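Local coordinates for putative uncharacterized protein (Methanosarcina barkeri str. Fusaro, PDB 3P43), which probably acts as a manganese-dependent phosphoesterase of the LigD 3'-phosphoesterase family, trimming 3' ends in DNA repair, at residues Ala58-Pro63 with Arg70-Glu75; Asp85-Ile90 with Val100-Arg105. All coordinates share one frame; numbering follows the deposited sequence.

Contact 1 of 2, residues Ala58-Pro63 with Arg70-Glu75; sequences AVPKEP and RRLAIE
Ala58 and Ile74 form an antiparallel hydrogen-bonded pair: Ala58 N donates to Ile74 O over 2.7 Å, and Ile74 N returns a nearly straight bond to Ala58 O, 2.9 Å long. Beyond this pair the backbones meet by weaker CA-H...O contacts, Ala73 CA to Ala58 O and Val59 CA to Leu72 O.

The polar side-chain contact belongs to Arg71. Its chain bends at chi2 (-74°), which brings the edge of the guanidinium up to the carbonyl of Glu62, in the loop after Val59. There NE gives Glu62 O a 2.8 Å bond at 163°, with the oxygen close to the guanidinium plane; NH2 adds only a weak, longer bond to the same oxygen. Lys61 lies across one face of the group, its CB 3.3 Å from Arg71 NE, while its amino end leads away. Cut back to an alanine, this position would probably leave Glu62 O without its side-chain donor and Lys61 CB without the flat group it rests on.

Apolar contacts are lighter. Val59 CG1 reaches Arg71 CB at 3.8 Å, its CG2 meets the Ala73 methyl, and Pro60 CG approaches Leu72 CD2 at 4.3 Å.

Together these contacts join the two arms of the beta hairpin of strands 53-59 and 70-80, part of the barrel. Ala58 touches His43 and Asp45, two ligands of the manganese, so the paired end of the hairpin borders the metal site.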
loop_
_atom_site.group_PDB
_atom_site.type_symbol
_atom_site.label_atom_id
_atom_site.label_comp_id
_atom_site.label_asym_id
_atom_site.label_seq_id
_atom_site.Cartn_x
_atom_site.Cartn_y
_atom_site.Cartn_z
ATOM N N ALA A 58 -1.982 4.804 -2.805
ATOM C CA ALA A 58 -1.090 5.046 -3.934
ATOM C C ALA A 58 0.199 5.712 -3.443
ATOM O O ALA A 58 0.163 6.763 -2.805
ATOM C CB ALA A 58 -1.771 5.924 -4.960
ATOM N N VAL A 59 1.331 5.080 -3.728
ATOM C CA VAL A 59 2.640 5.610 -3.371
ATOM C C VAL A 59 3.402 5.930 -4.655
ATOM O O VAL A 59 3.689 5.030 -5.442
ATOM C CB VAL A 59 3.445 4.579 -2.550
ATOM C CG1 VAL A 59 4.696 5.217 -1.959
ATOM C CG2 VAL A 59 2.576 3.985 -1.450
ATOM N N PRO A 60 3.722 7.213 -4.876
ATOM C CA PRO A 60 4.375 7.658 -6.119
ATOM C C PRO A 60 5.801 7.135 -6.342
ATOM O O PRO A 60 6.374 7.388 -7.397
ATOM C CB PRO A 60 4.369 9.188 -6.000
ATOM C CG PRO A 60 4.142 9.471 -4.542
ATOM C CD PRO A 60 3.318 8.342 -4.021
ATOM N N LYS A 61 6.362 6.421 -5.375
ATOM C CA LYS A 61 7.685 5.825 -5.536
ATOM C C LYS A 61 7.658 4.422 -4.947
ATOM O O LYS A 61 6.684 4.042 -4.302
ATOM C CB LYS A 61 8.743 6.666 -4.818
ATOM C CG LYS A 61 9.185 7.922 -5.559
ATOM C CD LYS A 61 10.048 8.795 -4.663
ATOM C CE LYS A 61 10.582 10.019 -5.395
ATOM N NZ LYS A 61 11.731 9.678 -6.281
ATOM N N GLU A 62 8.721 3.654 -5.158
ATOM C CA GLU A 62 8.795 2.309 -4.593
ATOM C C GLU A 62 8.673 2.370 -3.076
ATOM O O GLU A 62 9.286 3.226 -2.432
ATOM C CB GLU A 62 10.111 1.621 -4.962
ATOM C CG GLU A 62 10.364 1.458 -6.458
ATOM C CD GLU A 62 11.498 0.486 -6.751
ATOM O OE1 GLU A 62 12.148 0.025 -5.786
ATOM O OE2 GLU A 62 11.741 0.177 -7.942
ATOM N N PRO A 63 7.872 1.467 -2.496
ATOM C CA PRO A 63 7.827 1.388 -1.034
ATOM C C PRO A 63 9.243 1.176 -0.517
ATOM O O PRO A 63 10.015 0.460 -1.146
ATOM C CB PRO A 63 6.960 0.152 -0.777
ATOM C CG PRO A 63 6.069 0.078 -1.982
ATOM C CD PRO A 63 6.934 0.528 -3.135
ATOM N N ARG A 70 11.207 8.277 3.858
ATOM C CA ARG A 70 9.775 8.524 4.030
ATOM C C ARG A 70 9.108 8.679 2.672
ATOM O O ARG A 70 9.623 9.378 1.802
ATOM C CB ARG A 70 9.517 9.792 4.853
ATOM C CG ARG A 70 10.512 10.081 5.968
ATOM C CD ARG A 70 10.558 8.967 6.994
ATOM N NE ARG A 70 11.187 9.406 8.238
ATOM C CZ ARG A 70 11.786 8.587 9.095
ATOM N NH1 ARG A 70 11.848 7.291 8.833
ATOM N NH2 ARG A 70 12.330 9.064 10.205
ATOM N N ARG A 71 7.961 8.029 2.495
ATOM C CA ARG A 71 7.182 8.158 1.267
ATOM C C ARG A 71 5.818 8.787 1.517
ATOM O O ARG A 71 5.262 8.666 2.606
ATOM C CB ARG A 71 6.983 6.788 0.610
ATOM C CG ARG A 71 8.260 6.109 0.178
ATOM C CD ARG A 71 8.828 6.755 -1.066
ATOM N NE ARG A 71 9.767 5.863 -1.736
ATOM C CZ ARG A 71 11.041 6.154 -1.965
ATOM N NH1 ARG A 71 11.530 7.328 -1.588
ATOM N NH2 ARG A 71 11.822 5.274 -2.579
ATOM N N LEU A 72 5.282 9.457 0.501
ATOM C CA LEU A 72 3.888 9.885 0.515
ATOM C C LEU A 72 2.994 8.702 0.155
ATOM O O LEU A 72 3.282 7.959 -0.783
ATOM C CB LEU A 72 3.658 11.017 -0.489
ATOM C CG LEU A 72 2.196 11.332 -0.821
ATOM C CD1 LEU A 72 1.477 11.943 0.380
ATOM C CD2 LEU A 72 2.086 12.243 -2.041
ATOM N N ALA A 73 1.917 8.516 0.908
ATOM C CA ALA A 73 0.935 7.487 0.583
ATOM C C ALA A 73 -0.449 8.108 0.568
ATOM O O ALA A 73 -0.887 8.678 1.563
ATOM C CB ALA A 73 1.000 6.349 1.575
ATOM N N ILE A 74 -1.125 8.010 -0.570
ATOM C CA ILE A 74 -2.446 8.599 -0.737
ATOM C C ILE A 74 -3.521 7.525 -0.678
ATOM O O ILE A 74 -3.555 6.639 -1.528
ATOM C CB ILE A 74 -2.566 9.326 -2.092
ATOM C CG1 ILE A 74 -1.341 10.213 -2.326
ATOM C CG2 ILE A 74 -3.856 10.144 -2.152
ATOM C CD1 ILE A 74 -1.251 10.778 -3.739
ATOM N N GLU A 75 -4.395 7.599 0.323
ATOM C CA GLU A 75 -5.488 6.645 0.442
ATOM C C GLU A 75 -6.336 6.621 -0.827
ATOM O O GLU A 75 -6.723 7.668 -1.355
ATOM C CB GLU A 75 -6.364 6.974 1.653
ATOM C CG GLU A 75 -7.609 6.105 1.769
ATOM C CD GLU A 75 -8.435 6.416 3.008
ATOM O OE1 GLU A 75 -7.886 6.338 4.125
ATOM O OE2 GLU A 75 -9.635 6.729 2.862
#

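Contact 2 of 2, residues Asp85-Ile90 with Val100-Arg105; sequences DFEGEI and VEIWDR
Gly88 and Val100 make an antiparallel hydrogen-bonded pair between segments whose end-to-end directions are 165° apart, with Gly88 N to Val100 O at 2.9 Å and Val100 N to Gly88 O at 2.7 Å.

Past this pair, the side chain of Glu87 takes over from the backbone. With CG anti to the backbone N (chi1 -174°) and the chain extended beyond it, it reaches across to the other strand, meeting the Ile102 side chain at about a right angle, and OE2 accepts from Ile102 N at 2.8 Å through its anti lone pair. The same oxygen packs against Ile102 CB and Glu101 CG. The Glu101 carboxylate has its own mate, a salt bridge to Arg36.

The Val100 and Phe86 side chains cross at about a right angle, with Val100 CB 4.0 Å from Phe86 CE2 and Val100 CG1 3.5 Å from Phe86 O. The other branch of Val100, CG2, approaches Ile90 CG1. Farther along, Ile102 CD1 also reaches Phe86 O, at 3.7 Å.

The far end is closed by charge: extended from CG to NE, Arg105 brings its guanidinium to Asp85, whose OD1 lies over one face and makes a salt bridge to Arg105 NH1 at 3.0 Å.

Strand 98-114 is shared. Strand 31-38 pairs with it as well, with backbone hydrogen bonding between Arg36 and Glu101, and at Trp103 and Asp104 a classic beta bulge faces Val34; Gln35 of that strand also donates to Phe86 O, tying the loop before strand 88-90 to the same sheet.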
loop_
_atom_site.group_PDB
_atom_site.type_symbol
_atom_site.label_atom_id
_atom_site.label_comp_id
_atom_site.label_asym_id
_atom_site.label_seq_id
_atom_site.Cartn_x
_atom_site.Cartn_y
_atom_site.Cartn_z
ATOM N N ASP A 85 -4.316 -10.835 -6.303
ATOM C CA ASP A 85 -3.795 -11.834 -7.223
ATOM C C ASP A 85 -3.698 -11.303 -8.648
ATOM O O ASP A 85 -3.235 -12.013 -9.536
ATOM C CB ASP A 85 -4.702 -13.068 -7.220
ATOM C CG ASP A 85 -4.540 -13.909 -5.973
ATOM O OD1 ASP A 85 -3.442 -13.896 -5.375
ATOM O OD2 ASP A 85 -5.510 -14.603 -5.603
ATOM N N PHE A 86 -4.143 -10.069 -8.879
ATOM C CA PHE A 86 -4.250 -9.595 -10.250
ATOM C C PHE A 86 -2.995 -8.958 -10.837
ATOM O O PHE A 86 -2.379 -8.079 -10.238
ATOM C CB PHE A 86 -5.433 -8.657 -10.473
ATOM C CG PHE A 86 -5.546 -8.217 -11.896
ATOM C CD1 PHE A 86 -6.099 -9.065 -12.850
ATOM C CD2 PHE A 86 -5.021 -7.008 -12.305
ATOM C CE1 PHE A 86 -6.173 -8.691 -14.171
ATOM C CE2 PHE A 86 -5.093 -6.618 -13.634
ATOM C CZ PHE A 86 -5.669 -7.460 -14.569
ATOM N N GLU A 87 -2.671 -9.399 -12.048
ATOM C CA GLU A 87 -1.490 -8.977 -12.774
ATOM C C GLU A 87 -1.880 -9.023 -14.243
ATOM O O GLU A 87 -2.206 -10.086 -14.770
ATOM C CB GLU A 87 -0.356 -9.955 -12.474
ATOM C CG GLU A 87 1.001 -9.611 -13.029
ATOM C CD GLU A 87 2.103 -10.370 -12.303
ATOM O OE1 GLU A 87 2.338 -11.556 -12.627
ATOM O OE2 GLU A 87 2.721 -9.787 -11.389
ATOM N N GLY A 88 -1.878 -7.864 -14.893
ATOM C CA GLY A 88 -2.429 -7.733 -16.233
ATOM C C GLY A 88 -2.839 -6.296 -16.493
ATOM O O GLY A 88 -2.384 -5.388 -15.802
ATOM N N GLU A 89 -3.704 -6.076 -17.476
ATOM C CA GLU A 89 -4.052 -4.709 -17.854
ATOM C C GLU A 89 -5.528 -4.362 -17.678
ATOM O O GLU A 89 -6.409 -5.039 -18.202
ATOM C CB GLU A 89 -3.610 -4.403 -19.293
ATOM C CG GLU A 89 -3.939 -2.979 -19.738
ATOM C CD GLU A 89 -3.269 -2.589 -21.048
ATOM O OE1 GLU A 89 -3.698 -3.075 -22.118
ATOM O OE2 GLU A 89 -2.316 -1.782 -21.006
ATOM N N ILE A 90 -5.782 -3.287 -16.939
ATOM C CA ILE A 90 -7.131 -2.771 -16.763
ATOM C C ILE A 90 -7.452 -1.789 -17.889
ATOM O O ILE A 90 -6.756 -0.798 -18.060
ATOM C CB ILE A 90 -7.284 -2.075 -15.395
ATOM C CG1 ILE A 90 -6.981 -3.056 -14.254
ATOM C CG2 ILE A 90 -8.676 -1.468 -15.243
ATOM C CD1 ILE A 90 -7.963 -4.212 -14.156
ATOM N N VAL A 100 -0.869 -3.527 -14.505
ATOM C CA VAL A 100 -0.703 -3.901 -13.105
ATOM C C VAL A 100 0.224 -5.101 -12.963
ATOM O O VAL A 100 0.020 -6.127 -13.604
ATOM C CB VAL A 100 -2.057 -4.248 -12.456
ATOM C CG1 VAL A 100 -1.863 -4.703 -11.003
ATOM C CG2 VAL A 100 -3.014 -3.061 -12.542
ATOM N N GLU A 101 1.241 -4.966 -12.118
ATOM C CA GLU A 101 2.151 -6.074 -11.833
ATOM C C GLU A 101 2.372 -6.232 -10.335
ATOM O O GLU A 101 2.455 -5.246 -9.602
ATOM C CB GLU A 101 3.499 -5.874 -12.529
ATOM C CG GLU A 101 4.510 -6.973 -12.207
ATOM C CD GLU A 101 5.768 -6.878 -13.047
ATOM O OE1 GLU A 101 6.621 -6.017 -12.740
ATOM O OE2 GLU A 101 5.905 -7.662 -14.012
ATOM N N ILE A 102 2.467 -7.476 -9.878
ATOM C CA ILE A 102 2.732 -7.734 -8.472
ATOM C C ILE A 102 4.200 -7.461 -8.206
ATOM O O ILE A 102 5.064 -8.171 -8.717
ATOM C CB ILE A 102 2.420 -9.186 -8.067
ATOM C CG1 ILE A 102 0.991 -9.567 -8.456
ATOM C CG2 ILE A 102 2.606 -9.361 -6.564
ATOM C CD1 ILE A 102 -0.048 -9.040 -7.511
ATOM N N TRP A 103 4.470 -6.424 -7.416
ATOM C CA TRP A 103 5.831 -6.057 -7.041
ATOM C C TRP A 103 6.286 -6.795 -5.787
ATOM O O TRP A 103 7.436 -7.223 -5.694
ATOM C CB TRP A 103 5.924 -4.554 -6.822
ATOM C CG TRP A 103 7.308 -4.049 -6.523
ATOM C CD1 TRP A 103 8.302 -3.803 -7.426
ATOM C CD2 TRP A 103 7.838 -3.686 -5.238
ATOM N NE1 TRP A 103 9.418 -3.325 -6.785
ATOM C CE2 TRP A 103 9.158 -3.243 -5.442
ATOM C CE3 TRP A 103 7.325 -3.702 -3.936
ATOM C CZ2 TRP A 103 9.973 -2.824 -4.394
ATOM C CZ3 TRP A 103 8.136 -3.280 -2.897
ATOM C CH2 TRP A 103 9.443 -2.846 -3.133
ATOM N N ASP A 104 5.386 -6.929 -4.816
ATOM C CA ASP A 104 5.647 -7.756 -3.644
ATOM C C ASP A 104 4.334 -8.313 -3.111
ATOM O O ASP A 104 3.255 -7.804 -3.414
ATOM C CB ASP A 104 6.367 -6.962 -2.547
ATOM C CG ASP A 104 7.003 -7.863 -1.488
ATOM O OD1 ASP A 104 7.158 -9.075 -1.734
ATOM O OD2 ASP A 104 7.357 -7.355 -0.408
ATOM N N ARG A 105 4.431 -9.363 -2.310
ATOM C CA ARG A 105 3.248 -10.005 -1.767
ATOM C C ARG A 105 3.612 -10.794 -0.517
ATOM O O ARG A 105 4.650 -11.450 -0.464
ATOM C CB ARG A 105 2.621 -10.927 -2.818
ATOM C CG ARG A 105 1.259 -11.461 -2.421
ATOM C CD ARG A 105 0.888 -12.705 -3.200
ATOM N NE ARG A 105 -0.244 -13.376 -2.568
ATOM C CZ ARG A 105 -1.512 -13.057 -2.792
ATOM N NH1 ARG A 105 -1.806 -12.087 -3.646
ATOM N NH2 ARG A 105 -2.485 -13.710 -2.167
#

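From the N terminus, strands 31-38 and 42-50 supply the manganese ligands His37, His43 and Asp45 before the chain enters strand 53-59. Contact 1 then closes the loop between that strand and strand 70-80. The chain continues through the 80s, and contact 2 closes a second loop, between strand 88-90 and strand 98-114. The two lie in series, neither nested nor crossed, with centres about 17 Å apart in one curled antiparallel sheet. They still touch by packing: Glu62 OE1 lies 3.8 Å from Trp103 CZ2, and Pro63 O packs against Trp103 CH2. The loop after strand 53-59 thereby rests on strand 98-114, which pairs with strand 31-38.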